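Local coordinates for protein 6-phospho-beta-d glycosidase (PDB 5FOO) that probably hydrolyses 6-phospho-beta-glucosides as a TIM-barrel enzyme of glycoside hydrolase family 1, and holds 6-phosphocyclophellitol in its sugar pocket, at residues H118-P123 and Q177-A182; G131-K136 and F161-P166; V168-S173 and K187-V192. The protein carries 1 engineered substitution. All blocks are in the same frame, centred on the assembly; numbering follows the deposited sequence.

How the contacts relate
Between barrel strand 112-116 and helix 186-208, the six segments gather on one side of the chain's centre, the three contact centres lying about 9 to 10 Å apart. Both segments of contact 2 come between the two of contact 1 in the chain, whereas contacts 1 and 3 interleave, 177-182 lying in the loop between the two helices of contact 3. Contacts 1 and 2 reach 6-phosphocyclophellitol and are tied by H118, whose O bonds N164 N. Contact 3 does not touch the ligand but adjoins both: S173 OG bonds Y180 O of contact 1, and V192 packs on W133 of contact 2. Pocket loops and outer helices of the (beta/alpha)8 barrel are thereby joined.

Contact 1: residues H118-P123 and Q177-A182; sequences HHFDLP and QFHYPA. With JAZ (6-phosphocyclophellitol), chain G.
Beside the sugar pocket, the loop leaving barrel strand 112-116 meets the loop that follows helix 166-174 through one pair of rings, F120 and H179. H179 brings its CE1 corner over one face of the phenyl ring, 3.4 Å from F120 CG and displaced from the ring centre toward the rim; H179 NE2 follows at 3.6 Å from F120 CD2. The planes are inclined at 45° with the ring centroids of F120 and H179 4.5 Å apart, an intermediate tilt that is neither a parallel stack nor a T. Both rings swing out on the side of their own backbone N, CG anti to the carbonyl carbon, and both CB atoms point toward the other loop. The opposite face of F120 is occupied by its neighbour H119, whose CD2 sits 3.7 Å above the phenyl plane, over its centre. F120 is thus clamped between two imidazoles, one of which serves the ligand: H119 NE2 donates to O16 of 6-phosphocyclophellitol at 3.0 Å, along a bent line (132°). With CG anti to the backbone N (chi1 -164°), H119 is carried inward to that hydroxyl. The local turn is braced by H119 N, which donates to D121 OD1 at 2.9 Å from well above the carboxylate plane. F120 thus packs against the ligand-binding H119 and probably helps to hold its ring in position. W424, another pocket residue, meets the F120 ring, and F31 meets that of H179. Helix 166-174 lies alongside both partners: V168 and V169 pack on F120, and G172 O takes H179 N, while L122 and P181 lean on Y127 of helix 124-130.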
loop_
_atom_site.group_PDB
_atom_site.type_symbol
_atom_site.label_atom_id
_atom_site.label_comp_id
_atom_site.label_asym_id
_atom_site.label_seq_id
_atom_site.Cartn_x
_atom_site.Cartn_y
_atom_site.Cartn_z
ATOM N N HIS A 118 -8.424 0.234 3.053
ATOM C CA HIS A 118 -8.544 -0.915 2.128
ATOM C C HIS A 118 -7.167 -1.343 1.761
ATOM O O HIS A 118 -6.414 -0.569 1.176
ATOM C CB HIS A 118 -9.353 -0.508 0.907
ATOM C CG HIS A 118 -9.376 -1.501 -0.200
ATOM N ND1 HIS A 118 -9.233 -1.155 -1.527
ATOM C CD2 HIS A 118 -9.543 -2.844 -0.191
ATOM C CE1 HIS A 118 -9.253 -2.237 -2.283
ATOM N NE2 HIS A 118 -9.429 -3.273 -1.493
ATOM N N HIS A 119 -6.818 -2.582 2.106
ATOM C CA HIS A 119 -5.530 -3.147 1.704
ATOM C C HIS A 119 -5.792 -4.587 1.199
ATOM O O HIS A 119 -5.637 -5.580 1.944
ATOM C CB HIS A 119 -4.544 -3.112 2.920
ATOM C CG HIS A 119 -3.122 -3.295 2.542
ATOM N ND1 HIS A 119 -2.099 -2.559 3.096
ATOM C CD2 HIS A 119 -2.544 -4.112 1.627
ATOM C CE1 HIS A 119 -0.951 -2.916 2.556
ATOM N NE2 HIS A 119 -1.191 -3.867 1.663
ATOM N N PHE A 120 -6.250 -4.650 -0.059
ATOM C CA PHE A 120 -6.523 -5.875 -0.800
ATOM C C PHE A 120 -7.564 -6.764 -0.127
ATOM O O PHE A 120 -7.507 -8.014 -0.270
ATOM C CB PHE A 120 -5.218 -6.713 -0.960
ATOM C CG PHE A 120 -3.994 -5.945 -1.428
ATOM C CD1 PHE A 120 -4.049 -4.720 -2.075
ATOM C CD2 PHE A 120 -2.745 -6.517 -1.232
ATOM C CE1 PHE A 120 -2.871 -4.056 -2.501
ATOM C CE2 PHE A 120 -1.573 -5.886 -1.647
ATOM C CZ PHE A 120 -1.638 -4.655 -2.299
ATOM N N ASP A 121 -8.502 -6.156 0.618
ATOM C CA ASP A 121 -9.381 -6.916 1.470
ATOM C C ASP A 121 -10.853 -6.650 1.342
ATOM O O ASP A 121 -11.568 -6.642 2.339
ATOM C CB ASP A 121 -8.928 -6.824 2.947
ATOM C CG ASP A 121 -9.065 -5.400 3.531
ATOM O OD1 ASP A 121 -9.028 -4.420 2.742
ATOM O OD2 ASP A 121 -9.224 -5.282 4.774
ATOM N N LEU A 122 -11.323 -6.542 0.116
ATOM C CA LEU A 122 -12.743 -6.588 -0.173
ATOM C C LEU A 122 -13.393 -7.803 0.506
ATOM O O LEU A 122 -12.864 -8.930 0.449
ATOM C CB LEU A 122 -12.954 -6.618 -1.697
ATOM C CG LEU A 122 -14.399 -6.631 -2.145
ATOM C CD1 LEU A 122 -14.957 -5.220 -2.226
ATOM C CD2 LEU A 122 -14.556 -7.347 -3.479
ATOM N N PRO A 123 -14.561 -7.631 1.119
ATOM C CA PRO A 123 -15.352 -8.818 1.546
ATOM C C PRO A 123 -15.746 -9.755 0.389
ATOM O O PRO A 123 -16.347 -9.320 -0.629
ATOM C CB PRO A 123 -16.625 -8.221 2.123
ATOM C CG PRO A 123 -16.329 -6.814 2.420
ATOM C CD PRO A 123 -15.293 -6.381 1.371
ATOM N N GLN A 177 -3.244 -12.423 -12.060
ATOM C CA GLN A 177 -3.545 -13.625 -11.275
ATOM C C GLN A 177 -2.884 -13.789 -9.904
ATOM O O GLN A 177 -2.542 -14.871 -9.534
ATOM C CB GLN A 177 -3.378 -14.880 -12.154
ATOM C CG GLN A 177 -4.117 -14.754 -13.466
ATOM C CD GLN A 177 -3.949 -16.010 -14.333
ATOM O OE1 GLN A 177 -3.237 -15.997 -15.317
ATOM N NE2 GLN A 177 -4.612 -17.068 -13.964
ATOM N N PHE A 178 -2.778 -12.730 -9.110
ATOM C CA PHE A 178 -2.178 -12.870 -7.768
ATOM C C PHE A 178 -3.040 -12.406 -6.607
ATOM O O PHE A 178 -2.666 -12.579 -5.453
ATOM C CB PHE A 178 -0.751 -12.285 -7.742
ATOM C CG PHE A 178 -0.661 -10.789 -7.992
ATOM C CD1 PHE A 178 -0.815 -9.867 -6.922
ATOM C CD2 PHE A 178 -0.364 -10.286 -9.269
ATOM C CE1 PHE A 178 -0.674 -8.497 -7.161
ATOM C CE2 PHE A 178 -0.202 -8.913 -9.496
ATOM C CZ PHE A 178 -0.390 -8.024 -8.451
ATOM N N HIS A 179 -4.184 -11.843 -6.905
ATOM C CA HIS A 179 -5.293 -11.792 -5.948
ATOM C C HIS A 179 -6.472 -12.555 -6.525
ATOM O O HIS A 179 -6.700 -12.559 -7.755
ATOM C CB HIS A 179 -5.800 -10.325 -5.757
ATOM C CG HIS A 179 -4.775 -9.413 -5.171
ATOM N ND1 HIS A 179 -4.975 -8.051 -5.030
ATOM C CD2 HIS A 179 -3.549 -9.672 -4.646
ATOM C CE1 HIS A 179 -3.901 -7.505 -4.475
ATOM N NE2 HIS A 179 -3.010 -8.454 -4.246
ATOM N N TYR A 180 -7.264 -13.074 -5.623
ATOM C CA TYR A 180 -8.579 -13.574 -5.941
ATOM C C TYR A 180 -9.572 -12.561 -6.529
ATOM O O TYR A 180 -9.543 -11.411 -6.078
ATOM C CB TYR A 180 -9.225 -14.196 -4.667
ATOM C CG TYR A 180 -10.490 -15.005 -4.987
ATOM C CD1 TYR A 180 -11.722 -14.395 -5.055
ATOM C CD2 TYR A 180 -10.414 -16.385 -5.342
ATOM C CE1 TYR A 180 -12.874 -15.129 -5.404
ATOM C CE2 TYR A 180 -11.564 -17.133 -5.676
ATOM C CZ TYR A 180 -12.771 -16.488 -5.724
ATOM O OH TYR A 180 -13.890 -17.169 -6.072
ATOM N N PRO A 181 -10.068 -12.830 -7.763
ATOM C CA PRO A 181 -10.691 -14.055 -8.229
ATOM C C PRO A 181 -9.651 -14.552 -9.236
ATOM O O PRO A 181 -9.867 -15.562 -9.851
ATOM C CB PRO A 181 -11.982 -13.639 -8.940
ATOM C CG PRO A 181 -11.753 -12.232 -9.349
ATOM C CD PRO A 181 -10.827 -11.666 -8.269
ATOM N N ALA A 182 -8.523 -13.844 -9.376
ATOM C CA ALA A 182 -7.424 -14.198 -10.244
ATOM C C ALA A 182 -7.856 -14.518 -11.668
ATOM O O ALA A 182 -7.439 -15.516 -12.200
ATOM C CB ALA A 182 -6.686 -15.390 -9.662
HETATM C C2 JAZ G . 3.413 -6.316 0.980
HETATM C C3 JAZ G . 2.537 -5.096 1.336
HETATM C C4 JAZ G . 2.434 -4.144 0.149
HETATM C C5 JAZ G . 3.795 -3.651 -0.324
HETATM C C6 JAZ G . 4.726 -4.818 -0.571
HETATM C C7 JAZ G . 4.792 -5.778 0.617
HETATM C C8 JAZ G . 5.843 -6.869 0.425
HETATM O O9 JAZ G . 5.446 -7.644 -0.702
HETATM P P10 JAZ G . 5.825 -9.187 -0.748
HETATM O O11 JAZ G . 5.210 -9.662 -2.017
HETATM O O12 JAZ G . 5.500 -9.860 0.520
HETATM O O13 JAZ G . 7.289 -9.232 -0.808
HETATM O O14 JAZ G . 4.348 -5.490 -1.779
HETATM O O15 JAZ G . 3.569 -7.178 2.113
HETATM O O16 JAZ G . 1.256 -5.590 1.639
HETATM O O17 JAZ G . 1.601 -3.046 0.478
#

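Contact 2: residues G131-K136 and F161-P166; sequences GGWESK and FVHNEP. With JAZ (6-phosphocyclophellitol), chain G.
W133 turns the face of its six-membered ring to the edge of H163, a T-shaped pair with the planes at 83° and the centroids of the two rings 5.9 Å apart. The nearest atoms are W133 CH2 and H163 CE1, 4.3 Å apart, the indole carbon lying close to the imidazole plane, so this is a light touch between two buried rings. What fixes the rotation of H163 is its polar edge: ND1 is hydrogen-bonded to H118 ND1, and NE2 to L196 O of helix 186-208. V162 CG1 covers one face of the same imidazole, 3.8 Å above its centre. Directly after H163 come N164, E165 and P166, the Asn-Glu-Pro motif that family 1 enzymes carry at the end of the fourth barrel strand. N164 has CG anti to its main-chain nitrogen (chi1 177°), which brings ND2 to E165 OE1 at 3.0 Å; the amide reaches that oxygen on its anti side, slightly out of the carboxylate plane. E165 OE1 also accepts a bond from O17 of 6-phosphocyclophellitol at 3.1 Å, and N164 ND2 adds a weak one to O17 at 3.3 Å, so that the three atoms form a triangle of mutual bonds. The other oxygen, E165 OE2, is held by N224 and Y299, so both ends of the carboxylate are positioned. The W133 turn links helix 124-130 to helix 136-153, whose N-terminus S135 OG caps, and it leans on L196 of helix 186-208; H163 touches T200 of that helix with its ring and pairs by its backbone with I222 of strand 218-224, which N164 also touches.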
loop_
_atom_site.group_PDB
_atom_site.type_symbol
_atom_site.label_atom_id
_atom_site.label_comp_id
_atom_site.label_asym_id
_atom_site.label_seq_id
_atom_site.Cartn_x
_atom_site.Cartn_y
_atom_site.Cartn_z
ATOM N N GLY A 131 -19.846 -8.655 -8.059
ATOM C CA GLY A 131 -18.641 -8.422 -8.815
ATOM C C GLY A 131 -17.640 -7.502 -8.091
ATOM O O GLY A 131 -16.630 -7.065 -8.677
ATOM N N GLY A 132 -17.866 -7.230 -6.821
ATOM C CA GLY A 132 -16.834 -6.537 -6.078
ATOM C C GLY A 132 -16.635 -5.106 -6.533
ATOM O O GLY A 132 -17.597 -4.381 -6.736
ATOM N N TRP A 133 -15.376 -4.716 -6.722
ATOM C CA TRP A 133 -15.062 -3.388 -7.217
ATOM C C TRP A 133 -15.600 -3.125 -8.642
ATOM O O TRP A 133 -15.570 -1.977 -9.137
ATOM C CB TRP A 133 -13.542 -3.139 -7.181
ATOM C CG TRP A 133 -12.989 -3.143 -5.784
ATOM C CD1 TRP A 133 -12.130 -4.045 -5.269
ATOM C CD2 TRP A 133 -13.300 -2.226 -4.720
ATOM N NE1 TRP A 133 -11.829 -3.728 -3.961
ATOM C CE2 TRP A 133 -12.535 -2.621 -3.593
ATOM C CE3 TRP A 133 -14.107 -1.105 -4.622
ATOM C CZ2 TRP A 133 -12.558 -1.931 -2.381
ATOM C CZ3 TRP A 133 -14.144 -0.380 -3.396
ATOM C CH2 TRP A 133 -13.372 -0.798 -2.299
ATOM N N GLU A 134 -16.082 -4.171 -9.315
ATOM C CA GLU A 134 -16.739 -3.937 -10.619
ATOM C C GLU A 134 -18.034 -3.228 -10.390
ATOM O O GLU A 134 -18.531 -2.660 -11.293
ATOM C CB GLU A 134 -17.019 -5.225 -11.394
ATOM C CG GLU A 134 -15.811 -6.111 -11.661
ATOM C CD GLU A 134 -16.247 -7.565 -11.857
ATOM O OE1 GLU A 134 -17.294 -7.759 -12.466
ATOM O OE2 GLU A 134 -15.605 -8.478 -11.353
ATOM N N SER A 135 -18.569 -3.210 -9.170
ATOM C CA SER A 135 -19.881 -2.612 -8.967
ATOM C C SER A 135 -19.859 -1.246 -8.294
ATOM O O SER A 135 -19.281 -1.093 -7.181
ATOM C CB SER A 135 -20.739 -3.549 -8.163
ATOM O OG SER A 135 -21.761 -2.814 -7.515
ATOM N N LYS A 136 -20.551 -0.279 -8.914
ATOM C CA LYS A 136 -20.708 1.040 -8.282
ATOM C C LYS A 136 -21.579 1.026 -7.036
ATOM O O LYS A 136 -21.437 1.907 -6.163
ATOM C CB LYS A 136 -21.152 2.061 -9.293
ATOM C CG LYS A 136 -20.076 2.248 -10.391
ATOM C CD LYS A 136 -20.513 3.227 -11.496
ATOM C CE LYS A 136 -19.401 3.380 -12.524
ATOM N NZ LYS A 136 -19.698 4.480 -13.460
ATOM N N PHE A 161 -6.186 7.303 4.939
ATOM C CA PHE A 161 -5.872 6.905 3.588
ATOM C C PHE A 161 -6.934 5.966 3.047
ATOM O O PHE A 161 -7.403 5.097 3.740
ATOM C CB PHE A 161 -4.449 6.330 3.557
ATOM C CG PHE A 161 -3.392 7.370 3.759
ATOM C CD1 PHE A 161 -2.942 8.137 2.700
ATOM C CD2 PHE A 161 -2.912 7.637 5.021
ATOM C CE1 PHE A 161 -2.027 9.172 2.893
ATOM C CE2 PHE A 161 -1.968 8.655 5.228
ATOM C CZ PHE A 161 -1.537 9.423 4.179
ATOM N N VAL A 162 -7.348 6.161 1.796
ATOM C CA VAL A 162 -8.510 5.439 1.314
ATOM C C VAL A 162 -8.119 4.003 0.839
ATOM O O VAL A 162 -8.781 3.051 1.212
ATOM C CB VAL A 162 -9.280 6.182 0.191
ATOM C CG1 VAL A 162 -10.501 5.335 -0.234
ATOM C CG2 VAL A 162 -9.812 7.540 0.664
ATOM N N HIS A 163 -7.066 3.885 0.024
ATOM C CA HIS A 163 -6.577 2.596 -0.433
ATOM C C HIS A 163 -5.064 2.515 -0.264
ATOM O O HIS A 163 -4.347 3.532 -0.292
ATOM C CB HIS A 163 -6.796 2.416 -1.939
ATOM C CG HIS A 163 -8.194 2.642 -2.434
ATOM N ND1 HIS A 163 -9.215 1.781 -2.171
ATOM C CD2 HIS A 163 -8.698 3.566 -3.260
ATOM C CE1 HIS A 163 -10.316 2.177 -2.773
ATOM N NE2 HIS A 163 -10.029 3.274 -3.432
ATOM N N ASN A 164 -4.577 1.283 -0.148
ATOM C CA ASN A 164 -3.220 0.965 -0.488
ATOM C C ASN A 164 -3.162 0.415 -1.909
ATOM O O ASN A 164 -3.793 -0.608 -2.208
ATOM C CB ASN A 164 -2.685 -0.091 0.465
ATOM C CG ASN A 164 -1.280 -0.516 0.105
ATOM O OD1 ASN A 164 -0.303 0.137 0.480
ATOM N ND2 ASN A 164 -1.173 -1.605 -0.635
ATOM N N GLU A 165 -2.418 1.084 -2.754
ATOM C CA GLU A 165 -2.087 0.631 -4.114
ATOM C C GLU A 165 -3.250 0.026 -4.885
ATOM O O GLU A 165 -3.289 -1.200 -5.172
ATOM C CB GLU A 165 -0.902 -0.326 -4.106
ATOM C CG GLU A 165 0.367 0.213 -3.515
ATOM C CD GLU A 165 1.401 -0.927 -3.193
ATOM O OE1 GLU A 165 1.171 -1.953 -2.400
ATOM O OE2 GLU A 165 2.495 -0.754 -3.725
ATOM N N PRO A 166 -4.207 0.883 -5.222
ATOM C CA PRO A 166 -5.310 0.416 -5.949
ATOM C C PRO A 166 -4.964 -0.212 -7.298
ATOM O O PRO A 166 -5.665 -1.168 -7.691
ATOM C CB PRO A 166 -6.203 1.631 -6.059
ATOM C CG PRO A 166 -5.292 2.773 -6.011
ATOM C CD PRO A 166 -4.308 2.324 -4.967
HETATM C C2 JAZ G . 3.413 -6.316 0.980
HETATM C C3 JAZ G . 2.537 -5.096 1.336
HETATM C C4 JAZ G . 2.434 -4.144 0.149
HETATM C C5 JAZ G . 3.795 -3.651 -0.324
HETATM C C6 JAZ G . 4.726 -4.818 -0.571
HETATM C C7 JAZ G . 4.792 -5.778 0.617
HETATM C C8 JAZ G . 5.843 -6.869 0.425
HETATM O O9 JAZ G . 5.446 -7.644 -0.702
HETATM P P10 JAZ G . 5.825 -9.187 -0.748
HETATM O O11 JAZ G . 5.210 -9.662 -2.017
HETATM O O12 JAZ G . 5.500 -9.860 0.520
HETATM O O13 JAZ G . 7.289 -9.232 -0.808
HETATM O O14 JAZ G . 4.348 -5.490 -1.779
HETATM O O15 JAZ G . 3.569 -7.178 2.113
HETATM O O16 JAZ G . 1.256 -5.590 1.639
HETATM O O17 JAZ G . 1.601 -3.046 0.478
#

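Contact 3: residues V168-S173 and K187-V192; sequences VVVEGS and KKAVQV
V170 stands with CG1 anti to its backbone N (chi1 167°) and CG2 anti to the carbonyl carbon, a torsion that spreads its two methyls over different residues of the facing helix. CG1 lies against A189, 3.6 Å from the carbonyl oxygen A189 O and 3.9 Å from A189 CB. CG2 reaches the next turn, where it meets V192 CG1 at 4.0 Å. V192 has nearly the same first torsion (168°), and its CB points at the other helix, while V170 points along the interface; the two valine side chains run antiparallel, one beside the other, touching by one methyl each. The small side chain of A189 is consistent with the close approach of the backbones: V170 CA and A189 CA are 5.4 Å apart. The junction is wholly apolar between side chains, with 159 Å² buried over both segments, and all three touching residues are buried. The V170 methyl meets the carbonyl of A189 by van der Waals contact only. W247 of helix 235-258 touches V170 and V190, and its NE1 donates to E171 OE2. Y174, at the end of helix 166-174, touches A189 and V192, and V170 also touches A193 and L196 further along helix 186-208. Both helices belong to the long connection between the fourth and fifth strands of the barrel, 159-161 and 218-224: here small aliphatic side chains pack short helix 166-174 against helix 186-208 within the beta-alpha-beta crossover of the TIM barrel.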
loop_
_atom_site.group_PDB
_atom_site.type_symbol
_atom_site.label_atom_id
_atom_site.label_comp_id
_atom_site.label_asym_id
_atom_site.label_seq_id
_atom_site.Cartn_x
_atom_site.Cartn_y
_atom_site.Cartn_z
ATOM N N VAL A 168 -2.506 -2.236 -7.827
ATOM C CA VAL A 168 -2.170 -3.601 -7.439
ATOM C C VAL A 168 -3.446 -4.474 -7.306
ATOM O O VAL A 168 -3.429 -5.631 -7.652
ATOM C CB VAL A 168 -1.296 -3.675 -6.161
ATOM C CG1 VAL A 168 -1.064 -5.103 -5.736
ATOM C CG2 VAL A 168 0.060 -2.969 -6.392
ATOM N N VAL A 169 -4.537 -3.924 -6.805
ATOM C CA VAL A 169 -5.815 -4.634 -6.800
ATOM C C VAL A 169 -6.323 -4.903 -8.250
ATOM O O VAL A 169 -6.829 -6.000 -8.537
ATOM C CB VAL A 169 -6.872 -3.814 -6.051
ATOM C CG1 VAL A 169 -8.261 -4.405 -6.210
ATOM C CG2 VAL A 169 -6.537 -3.776 -4.571
ATOM N N VAL A 170 -6.255 -3.886 -9.101
ATOM C CA VAL A 170 -6.671 -3.989 -10.454
ATOM C C VAL A 170 -5.850 -5.113 -11.130
ATOM O O VAL A 170 -6.427 -5.962 -11.772
ATOM C CB VAL A 170 -6.351 -2.714 -11.193
ATOM C CG1 VAL A 170 -6.489 -2.881 -12.717
ATOM C CG2 VAL A 170 -7.214 -1.562 -10.724
ATOM N N GLU A 171 -4.518 -5.086 -10.974
ATOM C CA GLU A 171 -3.642 -6.043 -11.600
ATOM C C GLU A 171 -3.781 -7.418 -11.008
ATOM O O GLU A 171 -4.039 -8.386 -11.760
ATOM C CB GLU A 171 -2.176 -5.557 -11.647
ATOM C CG GLU A 171 -2.107 -4.443 -12.712
ATOM C CD GLU A 171 -0.714 -3.857 -13.027
ATOM O OE1 GLU A 171 0.214 -4.191 -12.222
ATOM O OE2 GLU A 171 -0.590 -3.067 -14.084
ATOM N N GLY A 172 -3.726 -7.495 -9.675
ATOM C CA GLY A 172 -3.883 -8.753 -8.939
ATOM C C GLY A 172 -5.152 -9.524 -9.236
ATOM O O GLY A 172 -5.083 -10.766 -9.523
ATOM N N SER A 173 -6.290 -8.839 -9.169
ATOM C CA SER A 173 -7.577 -9.457 -9.331
ATOM C C SER A 173 -7.952 -9.679 -10.816
ATOM O O SER A 173 -8.642 -10.660 -11.162
ATOM C CB SER A 173 -8.688 -8.653 -8.579
ATOM O OG SER A 173 -8.720 -8.961 -7.161
ATOM N N LYS A 187 -11.189 -5.540 -19.738
ATOM C CA LYS A 187 -12.329 -4.649 -19.741
ATOM C C LYS A 187 -12.791 -4.406 -18.311
ATOM O O LYS A 187 -13.113 -3.288 -17.922
ATOM C CB LYS A 187 -13.456 -5.266 -20.542
ATOM C CG LYS A 187 -14.593 -4.316 -20.750
ATOM C CD LYS A 187 -15.220 -4.411 -22.135
ATOM C CE LYS A 187 -15.997 -3.115 -22.375
ATOM N NZ LYS A 187 -17.099 -3.300 -23.352
ATOM N N LYS A 188 -12.817 -5.481 -17.537
ATOM C CA LYS A 188 -13.113 -5.390 -16.133
ATOM C C LYS A 188 -12.047 -4.662 -15.322
ATOM O O LYS A 188 -12.370 -3.825 -14.464
ATOM C CB LYS A 188 -13.400 -6.758 -15.550
ATOM C CG LYS A 188 -14.767 -7.309 -15.917
ATOM C CD LYS A 188 -14.955 -8.651 -15.210
ATOM C CE LYS A 188 -16.242 -9.361 -15.636
ATOM N NZ LYS A 188 -16.256 -10.632 -14.838
ATOM N N ALA A 189 -10.798 -4.973 -15.594
ATOM C CA ALA A 189 -9.705 -4.274 -14.946
ATOM C C ALA A 189 -9.844 -2.749 -15.062
ATOM O O ALA A 189 -9.674 -2.043 -14.096
ATOM C CB ALA A 189 -8.409 -4.707 -15.529
ATOM N N VAL A 190 -10.131 -2.266 -16.270
ATOM C CA VAL A 190 -10.199 -0.861 -16.546
ATOM C C VAL A 190 -11.384 -0.241 -15.789
ATOM O O VAL A 190 -11.289 0.872 -15.257
ATOM C CB VAL A 190 -10.292 -0.630 -18.061
ATOM C CG1 VAL A 190 -10.586 0.803 -18.392
ATOM C CG2 VAL A 190 -8.973 -1.036 -18.697
ATOM N N GLN A 191 -12.500 -0.947 -15.740
ATOM C CA GLN A 191 -13.654 -0.415 -15.045
ATOM C C GLN A 191 -13.353 -0.404 -13.510
ATOM O O GLN A 191 -13.649 0.582 -12.846
ATOM C CB GLN A 191 -14.947 -1.215 -15.388
ATOM C CG GLN A 191 -16.198 -0.658 -14.732
ATOM C CD GLN A 191 -16.587 0.708 -15.262
ATOM O OE1 GLN A 191 -16.751 0.865 -16.469
ATOM N NE2 GLN A 191 -16.785 1.710 -14.361
ATOM N N VAL A 192 -12.771 -1.477 -12.992
ATOM C CA VAL A 192 -12.306 -1.514 -11.603
ATOM C C VAL A 192 -11.395 -0.337 -11.249
ATOM O O VAL A 192 -11.590 0.257 -10.179
ATOM C CB VAL A 192 -11.692 -2.883 -11.252
ATOM C CG1 VAL A 192 -10.925 -2.905 -9.934
ATOM C CG2 VAL A 192 -12.826 -3.923 -11.130
#